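Local coordinates for protein nucleoporin NUP82 (Saccharomyces cerevisiae, PDB 3PBP) that serves as a structural component of the nuclear pore complex, its N-terminal domain here binding the nucleoporin NUP116, at residues Y195-N198 against D204-A207; V315-D320 against I325-D330; S362-P367 against P424-I429; L437-N442 against T446-S451. The protein carries 1 engineered substitution. All blocks are in the same frame, centred on the assembly; numbering follows the deposited sequence.

Contact 1. Residues Y195-N198 against D204-A207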
loop_
_atom_site.group_PDB
_atom_site.type_symbol
_atom_site.label_atom_id
_atom_site.label_comp_id
_atom_site.label_asym_id
_atom_site.label_seq_id
_atom_site.Cartn_x
_atom_site.Cartn_y
_atom_site.Cartn_z
ATOM N N TYR A 195 1.498 -3.134 1.589
ATOM C CA TYR A 195 0.071 -3.084 1.893
ATOM C C TYR A 195 -0.456 -1.663 1.689
ATOM O O TYR A 195 0.189 -0.703 2.094
ATOM C CB TYR A 195 -0.189 -3.488 3.350
ATOM C CG TYR A 195 -0.032 -4.951 3.670
ATOM C CD1 TYR A 195 -0.919 -5.891 3.176
ATOM C CD2 TYR A 195 0.978 -5.382 4.525
ATOM C CE1 TYR A 195 -0.815 -7.230 3.529
ATOM C CE2 TYR A 195 1.096 -6.715 4.888
ATOM C CZ TYR A 195 0.192 -7.635 4.386
ATOM O OH TYR A 195 0.289 -8.953 4.760
ATOM N N CYS A 196 -1.627 -1.539 1.078
ATOM C CA CYS A 196 -2.245 -0.235 0.839
ATOM C C CYS A 196 -3.606 -0.200 1.481
ATOM O O CYS A 196 -4.391 -1.124 1.306
ATOM C CB CYS A 196 -2.431 0.012 -0.656
ATOM S SG CYS A 196 -0.889 -0.057 -1.579
ATOM N N LEU A 197 -3.884 0.862 2.220
ATOM C CA LEU A 197 -5.183 1.035 2.860
ATOM C C LEU A 197 -5.947 2.096 2.060
ATOM O O LEU A 197 -5.554 3.260 2.044
ATOM C CB LEU A 197 -5.010 1.514 4.294
ATOM C CG LEU A 197 -6.310 1.711 5.075
ATOM C CD1 LEU A 197 -6.911 0.357 5.402
ATOM C CD2 LEU A 197 -6.039 2.482 6.351
ATOM N N ASN A 198 -7.028 1.701 1.391
ATOM C CA ASN A 198 -7.800 2.656 0.603
ATOM C C ASN A 198 -9.159 2.965 1.249
ATOM O O ASN A 198 -9.600 2.264 2.168
ATOM C CB ASN A 198 -7.964 2.139 -0.834
ATOM C CG ASN A 198 -9.241 1.380 -1.036
ATOM O OD1 ASN A 198 -9.672 0.622 -0.169
ATOM N ND2 ASN A 198 -9.854 1.564 -2.192
ATOM N N ASP A 204 -10.373 -0.652 2.846
ATOM C CA ASP A 204 -9.991 -1.979 2.403
ATOM C C ASP A 204 -8.474 -2.091 2.306
ATOM O O ASP A 204 -7.768 -1.089 2.362
ATOM C CB ASP A 204 -10.638 -2.286 1.055
ATOM C CG ASP A 204 -12.065 -2.795 1.202
ATOM O OD1 ASP A 204 -12.247 -3.909 1.768
ATOM O OD2 ASP A 204 -12.999 -2.078 0.756
ATOM N N ILE A 205 -7.976 -3.313 2.177
ATOM C CA ILE A 205 -6.548 -3.524 2.076
ATOM C C ILE A 205 -6.174 -4.168 0.740
ATOM O O ILE A 205 -6.783 -5.134 0.306
ATOM C CB ILE A 205 -6.040 -4.406 3.244
ATOM C CG1 ILE A 205 -6.288 -3.682 4.564
ATOM C CG2 ILE A 205 -4.571 -4.739 3.046
ATOM C CD1 ILE A 205 -5.965 -4.484 5.778
ATOM N N PHE A 206 -5.182 -3.600 0.074
ATOM C CA PHE A 206 -4.714 -4.160 -1.177
ATOM C C PHE A 206 -3.241 -4.421 -0.956
ATOM O O PHE A 206 -2.681 -4.031 0.082
ATOM C CB PHE A 206 -4.929 -3.183 -2.338
ATOM C CG PHE A 206 -6.379 -2.965 -2.683
ATOM C CD1 PHE A 206 -7.209 -2.207 -1.850
ATOM C CD2 PHE A 206 -6.931 -3.564 -3.804
ATOM C CE1 PHE A 206 -8.570 -2.057 -2.133
ATOM C CE2 PHE A 206 -8.292 -3.418 -4.092
ATOM C CZ PHE A 206 -9.111 -2.666 -3.252
ATOM N N ALA A 207 -2.601 -5.089 -1.907
ATOM C CA ALA A 207 -1.192 -5.367 -1.730
ATOM C C ALA A 207 -0.448 -5.606 -3.019
ATOM O O ALA A 207 -0.982 -6.168 -3.966
ATOM C CB ALA A 207 -1.017 -6.557 -0.808
#
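C196 and F206 face each other in the antiparallel beta hairpin of strands 194-198 and 204-208, part of one blade of the N-terminal beta-propeller. They form a hydrogen-bonded pair, with C196 N to F206 O and F206 N to C196 O both 2.9 Å; N198 and D204 are joined in the same way nearer the turn. On the face that carries Y195, L197, I205 and A207 the packing is apolar. The Y195 ring, its CG turned beside the backbone N and anti to the carbonyl carbon (chi1 -73°), brings CD1 to 3.8 Å from I205 CG2. A207 suits its place next to this ring because its lone methyl CB leaves room, 4.0 Å from Y195 CD1. L197 CD1 and I205 CG1 are more loosely in touch, and both residues continue onto V317 of strand 313-319. The other face is more polar. D204 OD2 forms a salt bridge with K98 of the NUP116 chain, while N198 ND2 donates to N180 O, which helps set how the amide is turned. Changing N198 to alanine would probably leave N180 O without its amide donor and open a gap beside F206. The amide plane of N198 stands 73° from the F206 ring, and N198 OD1 meets the ring at its edge, 3.5 Å from F206 CE1.

Contact 2. Residues V315-D320 against I325-D330; sequences VCVSFD and ILLFKD
V315 to V317 and I325 to L327 run antiparallel, the axes of strands 315-319 and 325-329 making an angle of 147° and approaching to 4.8 Å. V315 with L327 and V317 with I325 are hydrogen-bonded pairs, flanking the non-hydrogen-bonded pair C316 and L326. The amide L327 N lies 2.8 Å from V315 O, nearly along the C=O axis, whereas I325 N meets V317 O at 3.1 Å in the carbonyl plane. Valine, isoleucine and leucine fill one face, as branched and bulky residues suit an extended, buried strand. I325 holds CG1 between its backbone N and carbonyl carbon (chi1 66°), the crowded position, and this branch comes against the neighbouring valine, with I325 CG1 to V317 CB 3.9 Å. Beyond it the isoleucine's terminal methyl reaches the rim of an aromatic ring: I325 CD1 is 3.9 Å from F319 CE2 and lies in the ring plane. L327 completes the row more distantly, its CD1 4.2 Å from V317 CG2. On the reverse face the compact cysteine lies against the leucine, C316 SG 3.8 Å from L326 CD2. Strand 347-355 continues the sheet beside L326, and strand 299-306 does so beside C316. Two adjacent antiparallel strands with both faces buried, joined by a short turn, form a beta hairpin, an element of the antiparallel meander that makes up a propeller blade.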
loop_
_atom_site.group_PDB
_atom_site.type_symbol
_atom_site.label_atom_id
_atom_site.label_comp_id
_atom_site.label_asym_id
_atom_site.label_seq_id
_atom_site.Cartn_x
_atom_site.Cartn_y
_atom_site.Cartn_z
ATOM N N VAL A 315 -1.178 -7.069 11.246
ATOM C CA VAL A 315 -1.531 -5.872 10.505
ATOM C C VAL A 315 -2.507 -5.085 11.352
ATOM O O VAL A 315 -3.488 -5.642 11.821
ATOM C CB VAL A 315 -2.199 -6.210 9.163
ATOM C CG1 VAL A 315 -2.546 -4.928 8.425
ATOM C CG2 VAL A 315 -1.270 -7.074 8.326
ATOM N N CYS A 316 -2.236 -3.802 11.568
ATOM C CA CYS A 316 -3.130 -2.986 12.371
ATOM C C CYS A 316 -3.758 -1.878 11.543
ATOM O O CYS A 316 -3.065 -1.195 10.785
ATOM C CB CYS A 316 -2.382 -2.377 13.559
ATOM S SG CYS A 316 -3.427 -1.314 14.621
ATOM N N VAL A 317 -5.072 -1.707 11.691
ATOM C CA VAL A 317 -5.807 -0.675 10.964
ATOM C C VAL A 317 -6.637 0.243 11.877
ATOM O O VAL A 317 -7.316 -0.223 12.795
ATOM C CB VAL A 317 -6.739 -1.309 9.922
ATOM C CG1 VAL A 317 -7.386 -0.229 9.082
ATOM C CG2 VAL A 317 -5.950 -2.262 9.037
ATOM N N SER A 318 -6.561 1.548 11.612
ATOM C CA SER A 318 -7.297 2.582 12.353
ATOM C C SER A 318 -8.643 2.865 11.704
ATOM O O SER A 318 -8.817 2.661 10.496
ATOM C CB SER A 318 -6.540 3.910 12.347
ATOM O OG SER A 318 -5.411 3.866 13.183
ATOM N N PHE A 319 -9.575 3.380 12.507
ATOM C CA PHE A 319 -10.912 3.730 12.024
ATOM C C PHE A 319 -11.461 4.997 12.689
ATOM O O PHE A 319 -11.079 5.326 13.816
ATOM C CB PHE A 319 -11.868 2.565 12.260
ATOM C CG PHE A 319 -11.818 1.514 11.188
ATOM C CD1 PHE A 319 -12.495 1.700 9.991
ATOM C CD2 PHE A 319 -11.104 0.332 11.386
ATOM C CE1 PHE A 319 -12.467 0.723 9.000
ATOM C CE2 PHE A 319 -11.068 -0.650 10.402
ATOM C CZ PHE A 319 -11.754 -0.454 9.203
ATOM N N ASP A 320 -12.347 5.696 11.973
ATOM C CA ASP A 320 -12.984 6.929 12.451
ATOM C C ASP A 320 -13.436 6.860 13.905
ATOM O O ASP A 320 -13.271 7.810 14.653
ATOM C CB ASP A 320 -14.235 7.254 11.633
ATOM C CG ASP A 320 -13.933 7.915 10.325
ATOM O OD1 ASP A 320 -13.168 8.901 10.325
ATOM O OD2 ASP A 320 -14.486 7.456 9.295
ATOM N N ILE A 325 -8.250 -2.538 14.700
ATOM C CA ILE A 325 -8.475 -3.961 14.475
ATOM C C ILE A 325 -7.128 -4.618 14.186
ATOM O O ILE A 325 -6.406 -4.214 13.278
ATOM C CB ILE A 325 -9.489 -4.261 13.317
ATOM C CG1 ILE A 325 -8.942 -3.810 11.962
ATOM C CG2 ILE A 325 -10.799 -3.594 13.608
ATOM C CD1 ILE A 325 -9.763 -4.314 10.770
ATOM N N LEU A 326 -6.781 -5.607 14.997
ATOM C CA LEU A 326 -5.528 -6.323 14.846
ATOM C C LEU A 326 -5.817 -7.533 13.977
ATOM O O LEU A 326 -6.602 -8.391 14.347
ATOM C CB LEU A 326 -5.007 -6.731 16.224
ATOM C CG LEU A 326 -4.788 -5.568 17.206
ATOM C CD1 LEU A 326 -4.107 -6.080 18.465
ATOM C CD2 LEU A 326 -3.921 -4.491 16.554
ATOM N N LEU A 327 -5.183 -7.591 12.812
ATOM C CA LEU A 327 -5.408 -8.667 11.860
ATOM C C LEU A 327 -4.213 -9.598 11.705
ATOM O O LEU A 327 -3.088 -9.227 12.010
ATOM C CB LEU A 327 -5.755 -8.066 10.503
ATOM C CG LEU A 327 -6.765 -6.919 10.514
ATOM C CD1 LEU A 327 -6.887 -6.312 9.105
ATOM C CD2 LEU A 327 -8.089 -7.434 11.016
ATOM N N PHE A 328 -4.485 -10.803 11.208
ATOM C CA PHE A 328 -3.479 -11.834 10.979
ATOM C C PHE A 328 -3.691 -12.499 9.606
ATOM O O PHE A 328 -4.792 -12.952 9.294
ATOM C CB PHE A 328 -3.577 -12.883 12.085
ATOM C CG PHE A 328 -2.688 -14.070 11.874
ATOM C CD1 PHE A 328 -1.303 -13.970 12.062
ATOM C CD2 PHE A 328 -3.229 -15.288 11.475
ATOM C CE1 PHE A 328 -0.470 -15.080 11.853
ATOM C CE2 PHE A 328 -2.415 -16.393 11.267
ATOM C CZ PHE A 328 -1.031 -16.292 11.455
ATOM N N LYS A 329 -2.637 -12.554 8.793
ATOM C CA LYS A 329 -2.702 -13.161 7.458
ATOM C C LYS A 329 -2.447 -14.672 7.526
ATOM O O LYS A 329 -1.309 -15.103 7.719
ATOM C CB LYS A 329 -1.675 -12.489 6.549
ATOM C CG LYS A 329 -1.485 -13.112 5.202
ATOM C CD LYS A 329 -0.573 -12.218 4.392
ATOM C CE LYS A 329 0.209 -12.987 3.338
ATOM N NZ LYS A 329 1.264 -13.897 3.891
ATOM N N ASP A 330 -3.515 -15.459 7.367
ATOM C CA ASP A 330 -3.448 -16.913 7.439
ATOM C C ASP A 330 -3.065 -17.645 6.167
ATOM O O ASP A 330 -2.527 -18.753 6.234
ATOM C CB ASP A 330 -4.777 -17.494 7.933
ATOM C CG ASP A 330 -5.956 -17.151 7.022
ATOM O OD1 ASP A 330 -6.842 -18.024 6.814
ATOM O OD2 ASP A 330 -6.016 -16.003 6.528
#

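Contact 3. Residues S362-P367 against P424-I429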
loop_
_atom_site.group_PDB
_atom_site.type_symbol
_atom_site.label_atom_id
_atom_site.label_comp_id
_atom_site.label_asym_id
_atom_site.label_seq_id
_atom_site.Cartn_x
_atom_site.Cartn_y
_atom_site.Cartn_z
ATOM N N SER A 362 -2.511 8.941 14.426
ATOM C CA SER A 362 -1.435 8.187 13.778
ATOM C C SER A 362 -0.942 6.976 14.559
ATOM O O SER A 362 -1.102 6.894 15.778
ATOM C CB SER A 362 -0.240 9.079 13.488
ATOM O OG SER A 362 0.579 9.153 14.633
ATOM N N LEU A 363 -0.342 6.035 13.828
ATOM C CA LEU A 363 0.206 4.800 14.397
ATOM C C LEU A 363 1.718 4.794 14.180
ATOM O O LEU A 363 2.205 5.193 13.113
ATOM C CB LEU A 363 -0.411 3.579 13.717
ATOM C CG LEU A 363 -1.931 3.484 13.798
ATOM C CD1 LEU A 363 -2.400 2.258 13.036
ATOM C CD2 LEU A 363 -2.365 3.430 15.267
ATOM N N ILE A 364 2.459 4.342 15.189
ATOM C CA ILE A 364 3.916 4.326 15.106
ATOM C C ILE A 364 4.485 3.071 15.751
ATOM O O ILE A 364 3.924 2.558 16.720
ATOM C CB ILE A 364 4.513 5.566 15.818
ATOM C CG1 ILE A 364 4.002 6.840 15.152
ATOM C CG2 ILE A 364 6.026 5.523 15.781
ATOM C CD1 ILE A 364 4.499 8.112 15.779
ATOM N N THR A 365 5.592 2.576 15.203
ATOM C CA THR A 365 6.252 1.390 15.745
ATOM C C THR A 365 7.740 1.613 15.823
ATOM O O THR A 365 8.309 2.360 15.031
ATOM C CB THR A 365 6.045 0.132 14.882
ATOM O OG1 THR A 365 6.019 0.508 13.501
ATOM C CG2 THR A 365 4.768 -0.593 15.272
ATOM N N LEU A 366 8.358 0.959 16.797
ATOM C CA LEU A 366 9.792 1.050 16.987
ATOM C C LEU A 366 10.330 -0.359 16.830
ATOM O O LEU A 366 10.066 -1.233 17.660
ATOM C CB LEU A 366 10.121 1.607 18.378
ATOM C CG LEU A 366 9.671 3.054 18.605
ATOM C CD1 LEU A 366 9.919 3.454 20.038
ATOM C CD2 LEU A 366 10.414 3.980 17.660
ATOM N N PRO A 367 11.082 -0.599 15.744
ATOM C CA PRO A 367 11.694 -1.891 15.406
ATOM C C PRO A 367 12.234 -2.653 16.611
ATOM O O PRO A 367 12.150 -3.876 16.675
ATOM C CB PRO A 367 12.800 -1.495 14.436
ATOM C CG PRO A 367 12.165 -0.361 13.683
ATOM C CD PRO A 367 11.508 0.449 14.794
ATOM N N PRO A 424 3.896 14.375 18.582
ATOM C CA PRO A 424 5.349 14.322 18.725
ATOM C C PRO A 424 6.093 13.363 17.805
ATOM O O PRO A 424 5.507 12.526 17.106
ATOM C CB PRO A 424 5.530 13.981 20.204
ATOM C CG PRO A 424 4.390 13.071 20.456
ATOM C CD PRO A 424 3.236 13.764 19.752
ATOM N N ASN A 425 7.406 13.528 17.824
ATOM C CA ASN A 425 8.338 12.743 17.049
ATOM C C ASN A 425 8.897 11.748 18.076
ATOM O O ASN A 425 9.375 12.154 19.135
ATOM C CB ASN A 425 9.417 13.698 16.520
ATOM C CG ASN A 425 10.129 13.173 15.303
ATOM O OD1 ASN A 425 11.091 12.416 15.410
ATOM N ND2 ASN A 425 9.661 13.573 14.128
ATOM N N LEU A 426 8.806 10.452 17.796
ATOM C CA LEU A 426 9.318 9.450 18.730
ATOM C C LEU A 426 10.665 8.876 18.322
ATOM O O LEU A 426 11.045 8.916 17.155
ATOM C CB LEU A 426 8.332 8.296 18.881
ATOM C CG LEU A 426 7.155 8.474 19.824
ATOM C CD1 LEU A 426 6.381 9.722 19.453
ATOM C CD2 LEU A 426 6.276 7.239 19.743
ATOM N N ALA A 427 11.377 8.327 19.297
ATOM C CA ALA A 427 12.669 7.717 19.052
ATOM C C ALA A 427 13.089 6.860 20.241
ATOM O O ALA A 427 12.953 7.257 21.390
ATOM C CB ALA A 427 13.704 8.793 18.784
ATOM N N TYR A 428 13.590 5.670 19.948
ATOM C CA TYR A 428 14.061 4.742 20.973
ATOM C C TYR A 428 15.539 5.024 21.227
ATOM O O TYR A 428 16.340 5.045 20.300
ATOM C CB TYR A 428 13.878 3.301 20.488
ATOM C CG TYR A 428 14.605 2.242 21.288
ATOM C CD1 TYR A 428 14.005 1.618 22.383
ATOM C CD2 TYR A 428 15.877 1.826 20.913
ATOM C CE1 TYR A 428 14.659 0.593 23.077
ATOM C CE2 TYR A 428 16.539 0.816 21.594
ATOM C CZ TYR A 428 15.931 0.197 22.672
ATOM O OH TYR A 428 16.605 -0.821 23.326
ATOM N N ILE A 429 15.897 5.251 22.484
ATOM C CA ILE A 429 17.280 5.526 22.829
ATOM C C ILE A 429 17.773 4.591 23.926
ATOM O O ILE A 429 17.243 4.583 25.035
ATOM C CB ILE A 429 17.450 6.969 23.295
ATOM C CG1 ILE A 429 17.083 7.909 22.154
ATOM C CG2 ILE A 429 18.876 7.206 23.756
ATOM C CD1 ILE A 429 17.067 9.358 22.549
#
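Consecutive sheets of the beta-propeller, the one that begins with strand 362-364 and the one that begins with strand 425-431, meet where I364 and L366 lean on L426 and Y428. The segments run in broadly the same direction but too far apart to pair: the CA atoms of I364 and L426 are 8.3 Å apart, and no hydrogen bond crosses. Apolar side chains bridge the space instead. L366 sends its methyl CD1 to 4.0 Å from Y428 CB, so the leucine meets the tyrosine at the root of its side chain. With CG anti to the backbone N (chi1 166°), Y428 carries its ring away from the leucine and leaves the methylene to be covered. Further back the touch is lighter, I364 CG2 lying 4.3 Å from L426 CD2. Long aliphatic side chains suit these places because they reach across the gap between the two backbones. I364 and L366 also touch I376 and Y374 of strand 372-376, and L426 touches L437 and L439 of strand 434-440. Contact made by side chains alone, between segments of separate sheets that no hydrogen bond joins, is how successive blades of a propeller pack together.

Contact 4. Residues L437-N442 against T446-S451; sequences LALMSN and TFQNIS
T446 opens the pairing with L439, a hydrogen-bonded couple of the antiparallel hairpin in which L439 N lies 2.7 Å from T446 O and T446 N lies 2.8 Å from L439 O. Its beta-branched side chain, suited to an extended strand, stands on the same face as L439. F447 turns to the other face, beside A438. The F447 ring makes an edge-to-face pair with F13, while its CE2 rests 3.9 Å from A438 CB, a methyl small enough to leave room for the ring. Q448 pairs with L437, with L437 N to Q448 O at 2.7 Å, and the return bond from Q448 N is more bent, 138° at the hydrogen. Beyond CG its chain is extended and crosses L439, OE1 of Q448 coming 3.7 Å from L439 CD1. A glutamine suits this place because its NE2 hydrogen-bonds I417 O while the aliphatic part of its chain lies along the sheet face. Further on, I450 points toward 437-442: with CG1 anti to the carbonyl carbon (chi1 -59°), its CD1 reaches 3.6 Å from L437 CB. Strand 434-440 runs between 425-431 and 445-449 in the sheet; L437 and L439 pack against I417 and A418 of strand 413-419, and A438 on its other face against I26 of strand 24-29.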
loop_
_atom_site.group_PDB
_atom_site.type_symbol
_atom_site.label_atom_id
_atom_site.label_comp_id
_atom_site.label_asym_id
_atom_site.label_seq_id
_atom_site.Cartn_x
_atom_site.Cartn_y
_atom_site.Cartn_z
ATOM N N LEU A 437 12.321 6.388 25.638
ATOM C CA LEU A 437 11.533 6.905 24.535
ATOM C C LEU A 437 11.666 8.413 24.545
ATOM O O LEU A 437 11.332 9.059 25.527
ATOM C CB LEU A 437 10.068 6.524 24.699
ATOM C CG LEU A 437 9.096 7.131 23.692
ATOM C CD1 LEU A 437 9.420 6.650 22.280
ATOM C CD2 LEU A 437 7.688 6.738 24.078
ATOM N N ALA A 438 12.172 8.977 23.461
ATOM C CA ALA A 438 12.321 10.416 23.385
ATOM C C ALA A 438 11.105 10.982 22.681
ATOM O O ALA A 438 10.783 10.576 21.573
ATOM C CB ALA A 438 13.585 10.774 22.622
ATOM N N LEU A 439 10.413 11.902 23.340
ATOM C CA LEU A 439 9.237 12.537 22.758
ATOM C C LEU A 439 9.632 13.949 22.391
ATOM O O LEU A 439 9.910 14.773 23.254
ATOM C CB LEU A 439 8.086 12.561 23.761
ATOM C CG LEU A 439 7.555 11.182 24.152
ATOM C CD1 LEU A 439 6.420 11.325 25.157
ATOM C CD2 LEU A 439 7.076 10.454 22.900
HETATM N N MSE A 440 9.670 14.218 21.097
HETATM C CA MSE A 440 10.051 15.530 20.608
HETATM C C MSE A 440 8.853 16.298 20.083
HETATM O O MSE A 440 7.971 15.729 19.447
HETATM C CB MSE A 440 11.067 15.378 19.479
HETATM C CG MSE A 440 11.498 16.683 18.806
HETATM SE SE MSE A 440 12.875 17.630 19.791
HETATM C CE MSE A 440 14.096 16.125 20.041
ATOM N N SER A 441 8.826 17.597 20.355
ATOM C CA SER A 441 7.757 18.465 19.873
ATOM C C SER A 441 8.360 19.845 19.653
ATOM O O SER A 441 9.501 20.109 20.044
ATOM C CB SER A 441 6.597 18.548 20.876
ATOM O OG SER A 441 6.959 19.283 22.029
ATOM N N ASN A 442 7.604 20.714 19.000
ATOM C CA ASN A 442 8.066 22.065 18.741
ATOM C C ASN A 442 8.687 22.654 20.000
ATOM O O ASN A 442 9.852 23.040 20.014
ATOM C CB ASN A 442 6.882 22.933 18.307
ATOM C CG ASN A 442 5.567 22.519 18.985
ATOM O OD1 ASN A 442 5.499 22.327 20.206
ATOM N ND2 ASN A 442 4.513 22.386 18.185
ATOM N N THR A 446 11.087 15.422 25.741
ATOM C CA THR A 446 10.954 14.596 26.932
ATOM C C THR A 446 11.546 13.213 26.733
ATOM O O THR A 446 11.686 12.749 25.610
ATOM C CB THR A 446 9.483 14.425 27.291
ATOM O OG1 THR A 446 8.891 15.714 27.463
ATOM C CG2 THR A 446 9.328 13.622 28.567
ATOM N N PHE A 447 11.896 12.560 27.833
ATOM C CA PHE A 447 12.445 11.212 27.782
ATOM C C PHE A 447 11.672 10.390 28.798
ATOM O O PHE A 447 11.299 10.902 29.850
ATOM C CB PHE A 447 13.945 11.213 28.119
ATOM C CG PHE A 447 14.790 11.944 27.112
ATOM C CD1 PHE A 447 14.793 13.332 27.060
ATOM C CD2 PHE A 447 15.536 11.245 26.174
ATOM C CE1 PHE A 447 15.522 14.015 26.085
ATOM C CE2 PHE A 447 16.267 11.921 25.195
ATOM C CZ PHE A 447 16.257 13.307 25.152
ATOM N N GLN A 448 11.413 9.126 28.479
ATOM C CA GLN A 448 10.671 8.254 29.381
ATOM C C GLN A 448 11.203 6.840 29.343
ATOM O O GLN A 448 11.656 6.370 28.303
ATOM C CB GLN A 448 9.197 8.253 29.003
ATOM C CG GLN A 448 8.654 9.643 28.843
ATOM C CD GLN A 448 7.162 9.672 28.790
ATOM O OE1 GLN A 448 6.554 10.746 28.778
ATOM N NE2 GLN A 448 6.548 8.494 28.760
ATOM N N ASN A 449 11.136 6.161 30.481
ATOM C CA ASN A 449 11.628 4.797 30.580
ATOM C C ASN A 449 10.708 3.826 29.861
ATOM O O ASN A 449 9.490 3.993 29.862
ATOM C CB ASN A 449 11.758 4.403 32.048
ATOM C CG ASN A 449 12.692 5.326 32.818
ATOM O OD1 ASN A 449 13.910 5.310 32.615
ATOM N ND2 ASN A 449 12.123 6.141 33.701
ATOM N N ILE A 450 11.307 2.819 29.237
ATOM C CA ILE A 450 10.562 1.799 28.512
ATOM C C ILE A 450 10.957 0.438 29.076
ATOM O O ILE A 450 12.143 0.128 29.194
ATOM C CB ILE A 450 10.893 1.823 26.996
ATOM C CG1 ILE A 450 10.560 3.192 26.398
ATOM C CG2 ILE A 450 10.117 0.726 26.281
ATOM C CD1 ILE A 450 9.092 3.574 26.489
ATOM N N SER A 451 9.968 -0.368 29.442
ATOM C CA SER A 451 10.251 -1.691 29.982
ATOM C C SER A 451 10.544 -2.661 28.835
ATOM O O SER A 451 9.739 -2.802 27.908
ATOM C CB SER A 451 9.064 -2.191 30.813
ATOM O OG SER A 451 7.870 -2.213 30.049
#

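The four contacts follow one another along the chain and sample four successive sheets of the propeller. Contacts 1 and 2 are hairpins of neighbouring sheets, centres 11 Å apart, and touch where L197 and I205 meet V317 and L327. Contact 2 is joined to contact 3 through L363, whose CD1 lies against C316 and S318. Contacts 3 and 4 are closest, centres 9 Å apart, because strands 425-431 and 434-440 are neighbours in one sheet. Contacts 1 and 4 lie on opposite sides of the chain's centre, about 31 Å between centres. The series therefore follows part of the ring from contact 1, where D204 meets K98 of the NUP116 chain, to the last sheet before the C-terminal end.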